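Local structure of triacylglycerol lipase (Yarrowia lipolytica, 3O0D) at residues Asp212-Tyr223 / Val262-Asn270. The protein probably hydrolyses the ester bonds of triacylglycerols, as a secreted, glycosylated lipase of the alpha/beta-hydrolase fold. Numbering follows the deposited sequence.
Sequences DVSKVSKDRKLY and VVMCQGQSN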
# COMPACT_ATOMS: atom_id res chain seq x y z
N ASP A 212 -15.11 9.16 9.24
CA ASP A 212 -14.26 10.26 9.70
C ASP A 212 -12.84 9.64 9.80
O ASP A 212 -12.53 8.78 10.66
CB ASP A 212 -14.81 10.82 11.04
CG ASP A 212 -13.87 11.83 11.68
OD1 ASP A 212 -12.78 12.22 11.10
OD2 ASP A 212 -14.18 12.16 12.84
N VAL A 213 -11.96 10.10 8.91
CA VAL A 213 -10.59 9.55 8.83
C VAL A 213 -9.60 10.70 9.04
O VAL A 213 -8.47 10.66 8.51
CB VAL A 213 -10.31 8.79 7.47
CG1 VAL A 213 -11.22 7.48 7.42
CG2 VAL A 213 -10.59 9.66 6.25
N SER A 214 -9.96 11.65 9.88
CA SER A 214 -9.14 12.84 10.13
C SER A 214 -8.02 12.57 11.15
O SER A 214 -7.14 13.37 11.27
CB SER A 214 -10.00 13.98 10.63
OG SER A 214 -10.57 13.65 11.86
N LYS A 215 -8.09 11.44 11.85
CA LYS A 215 -7.15 11.14 12.93
C LYS A 215 -6.32 9.89 12.78
O LYS A 215 -6.80 8.85 12.28
CB LYS A 215 -7.92 11.11 14.31
CG LYS A 215 -8.35 12.58 14.71
CD LYS A 215 -9.26 12.55 15.92
CE LYS A 215 -9.82 13.89 16.26
NZ LYS A 215 -11.04 14.14 15.47
N VAL A 216 -5.11 9.95 13.31
CA VAL A 216 -4.26 8.79 13.48
C VAL A 216 -4.53 8.25 14.86
O VAL A 216 -4.60 9.04 15.83
CB VAL A 216 -2.79 9.17 13.41
CG1 VAL A 216 -1.95 8.01 13.62
CG2 VAL A 216 -2.50 9.80 11.97
N SER A 217 -4.80 6.96 14.97
CA SER A 217 -5.17 6.46 16.30
C SER A 217 -4.73 5.01 16.44
O SER A 217 -4.47 4.34 15.46
CB SER A 217 -6.65 6.66 16.51
OG SER A 217 -7.34 5.62 15.88
N LYS A 218 -4.58 4.55 17.71
CA LYS A 218 -3.99 3.22 17.92
C LYS A 218 -4.83 2.15 17.23
O LYS A 218 -4.28 1.15 16.82
CB LYS A 218 -3.86 2.92 19.46
CG LYS A 218 -5.22 2.98 20.20
CD LYS A 218 -5.06 2.71 21.77
CE LYS A 218 -6.29 1.94 22.36
NZ LYS A 218 -6.16 1.81 23.89
N ASP A 219 -6.14 2.31 17.10
CA ASP A 219 -6.96 1.28 16.58
C ASP A 219 -7.25 1.37 15.08
O ASP A 219 -7.99 0.53 14.51
CB ASP A 219 -8.28 1.24 17.31
CG ASP A 219 -8.14 0.55 18.74
OD1 ASP A 219 -7.13 -0.18 19.00
OD2 ASP A 219 -9.03 0.78 19.59
N ARG A 220 -6.76 2.43 14.46
CA ARG A 220 -7.05 2.60 13.01
C ARG A 220 -6.16 1.70 12.23
O ARG A 220 -4.99 1.55 12.58
CB ARG A 220 -6.70 4.05 12.67
CG ARG A 220 -6.81 4.22 11.12
CD ARG A 220 -7.00 5.69 10.85
NE ARG A 220 -6.76 5.87 9.37
CZ ARG A 220 -6.88 7.04 8.77
NH1 ARG A 220 -7.30 8.16 9.42
NH2 ARG A 220 -6.57 7.12 7.45
N LYS A 221 -6.63 1.07 11.12
CA LYS A 221 -5.78 0.08 10.58
C LYS A 221 -5.55 0.28 9.08
O LYS A 221 -5.02 -0.65 8.47
CB LYS A 221 -6.46 -1.32 10.74
CG LYS A 221 -6.55 -1.74 12.27
CD LYS A 221 -5.18 -2.01 12.82
CE LYS A 221 -5.12 -1.72 14.39
NZ LYS A 221 -5.83 -2.72 15.12
N LEU A 222 -6.01 1.41 8.55
CA LEU A 222 -5.82 1.64 7.07
C LEU A 222 -5.33 3.03 6.83
O LEU A 222 -6.02 4.00 7.18
CB LEU A 222 -7.10 1.35 6.29
CG LEU A 222 -7.02 1.57 4.76
CD1 LEU A 222 -5.93 0.77 4.12
CD2 LEU A 222 -8.38 1.08 4.23
N TYR A 223 -4.20 3.12 6.15
CA TYR A 223 -3.75 4.47 5.69
C TYR A 223 -3.25 4.34 4.24
O TYR A 223 -2.41 3.47 3.95
CB TYR A 223 -2.54 4.92 6.53
CG TYR A 223 -2.81 5.00 8.05
CD1 TYR A 223 -3.32 6.20 8.58
CD2 TYR A 223 -2.70 3.86 8.83
CE1 TYR A 223 -3.64 6.29 9.97
CE2 TYR A 223 -3.02 3.97 10.20
CZ TYR A 223 -3.45 5.18 10.71
OH TYR A 223 -3.68 5.28 12.08
N VAL A 262 2.35 17.11 6.18
CA VAL A 262 1.73 15.80 5.94
C VAL A 262 0.30 15.89 6.62
O VAL A 262 0.21 16.17 7.83
CB VAL A 262 2.56 14.70 6.60
CG1 VAL A 262 1.91 13.26 6.39
CG2 VAL A 262 4.04 14.65 6.16
N VAL A 263 -0.77 15.67 5.86
CA VAL A 263 -2.10 16.00 6.38
C VAL A 263 -2.99 14.74 6.21
O VAL A 263 -2.78 13.94 5.29
CB VAL A 263 -2.74 17.25 5.72
CG1 VAL A 263 -1.93 18.52 6.10
CG2 VAL A 263 -2.84 17.06 4.14
N MET A 264 -4.01 14.62 7.08
CA MET A 264 -4.98 13.53 6.92
C MET A 264 -6.16 14.11 6.15
O MET A 264 -6.67 15.19 6.47
CB MET A 264 -5.47 13.15 8.35
CG MET A 264 -4.38 12.78 9.37
SD MET A 264 -3.40 11.41 8.80
CE MET A 264 -4.58 9.98 8.98
N CYS A 265 -6.58 13.42 5.07
CA CYS A 265 -7.60 13.99 4.16
C CYS A 265 -8.90 13.27 4.42
O CYS A 265 -8.84 12.07 4.49
CB CYS A 265 -7.17 13.61 2.71
SG CYS A 265 -5.50 14.35 2.39
N GLN A 266 -9.98 14.01 4.53
CA GLN A 266 -11.37 13.36 4.51
C GLN A 266 -11.70 12.91 3.10
O GLN A 266 -11.22 13.44 2.09
CB GLN A 266 -12.43 14.24 5.01
CG GLN A 266 -12.23 14.65 6.50
CD GLN A 266 -12.59 13.61 7.47
OE1 GLN A 266 -12.60 12.43 7.18
NE2 GLN A 266 -12.84 14.04 8.72
N GLY A 267 -12.54 11.89 3.05
CA GLY A 267 -13.20 11.50 1.79
C GLY A 267 -12.53 10.56 0.84
O GLY A 267 -11.33 10.24 0.93
N GLN A 268 -13.27 10.20 -0.21
CA GLN A 268 -12.68 9.29 -1.14
C GLN A 268 -11.99 10.06 -2.29
O GLN A 268 -11.27 9.45 -3.10
CB GLN A 268 -13.77 8.28 -1.70
CG GLN A 268 -14.25 7.30 -0.59
CD GLN A 268 -15.50 6.53 -0.99
OE1 GLN A 268 -15.72 5.36 -0.54
NE2 GLN A 268 -16.32 7.17 -1.79
N SER A 269 -12.29 11.34 -2.41
CA SER A 269 -11.57 12.25 -3.32
C SER A 269 -11.53 13.61 -2.69
O SER A 269 -12.55 14.11 -2.19
CB SER A 269 -12.23 12.22 -4.74
OG SER A 269 -11.77 13.28 -5.59
N ASN A 270 -10.34 14.26 -2.66
CA ASN A 270 -10.24 15.50 -1.89
C ASN A 270 -9.31 16.45 -2.64
O ASN A 270 -8.12 16.13 -2.85
CB ASN A 270 -9.70 15.13 -0.50
CG ASN A 270 -9.63 16.30 0.44
OD1 ASN A 270 -9.33 17.42 0.06
ND2 ASN A 270 -9.98 16.03 1.75
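The amide of Gln266 spans two neighbouring residues of loop 212-221 with both its ends: OE1 accepts the backbone N of Val213 in a nearly straight bond (3.0 Å, 171° at the hydrogen), while NE2 donates to Asp212 OD1, also at 3.0 Å. A bend at chi2 (-77°) folds the glutamine chain back and carries OE1 and NE2 to Val213 and Asp212. NE2 meets OD1 from above the carboxylate plane, which is turned 49° against the amide. The same oxygen accepts Ser214 OG on its syn lone pair, and Ser214 N nearly along the C-O bond, which closes an Asx turn, so three donors grip one atom. Met264, next to last in strand 262-265, lays its CB and CG against Ser214 O (CB at 3.4 Å). In the mixed central sheet of this alpha/beta-hydrolase, that strand and strand 222-227 flank strand 247-250, and the loop leads from helix 195-206 into 222-227. Bent at chi2 and chi3, the methionine brings Met264 CE to the edge of the Tyr223 ring, 3.9 Å from CE1. Met264 CE also touches Val216 CG2 (3.6 Å), the two side chains crossing at about a right angle, and approaches the Arg220 guanidinium obliquely. Arg220 grips Leu222 O side-on through NE and NH2, and its NH1 donates to Val213 O and Lys215 O; Tyr223 CE1 lies over one guanidinium face, offset toward its rim. Phe18 of helix 12-27 packs against Val216, Met264 and Tyr223.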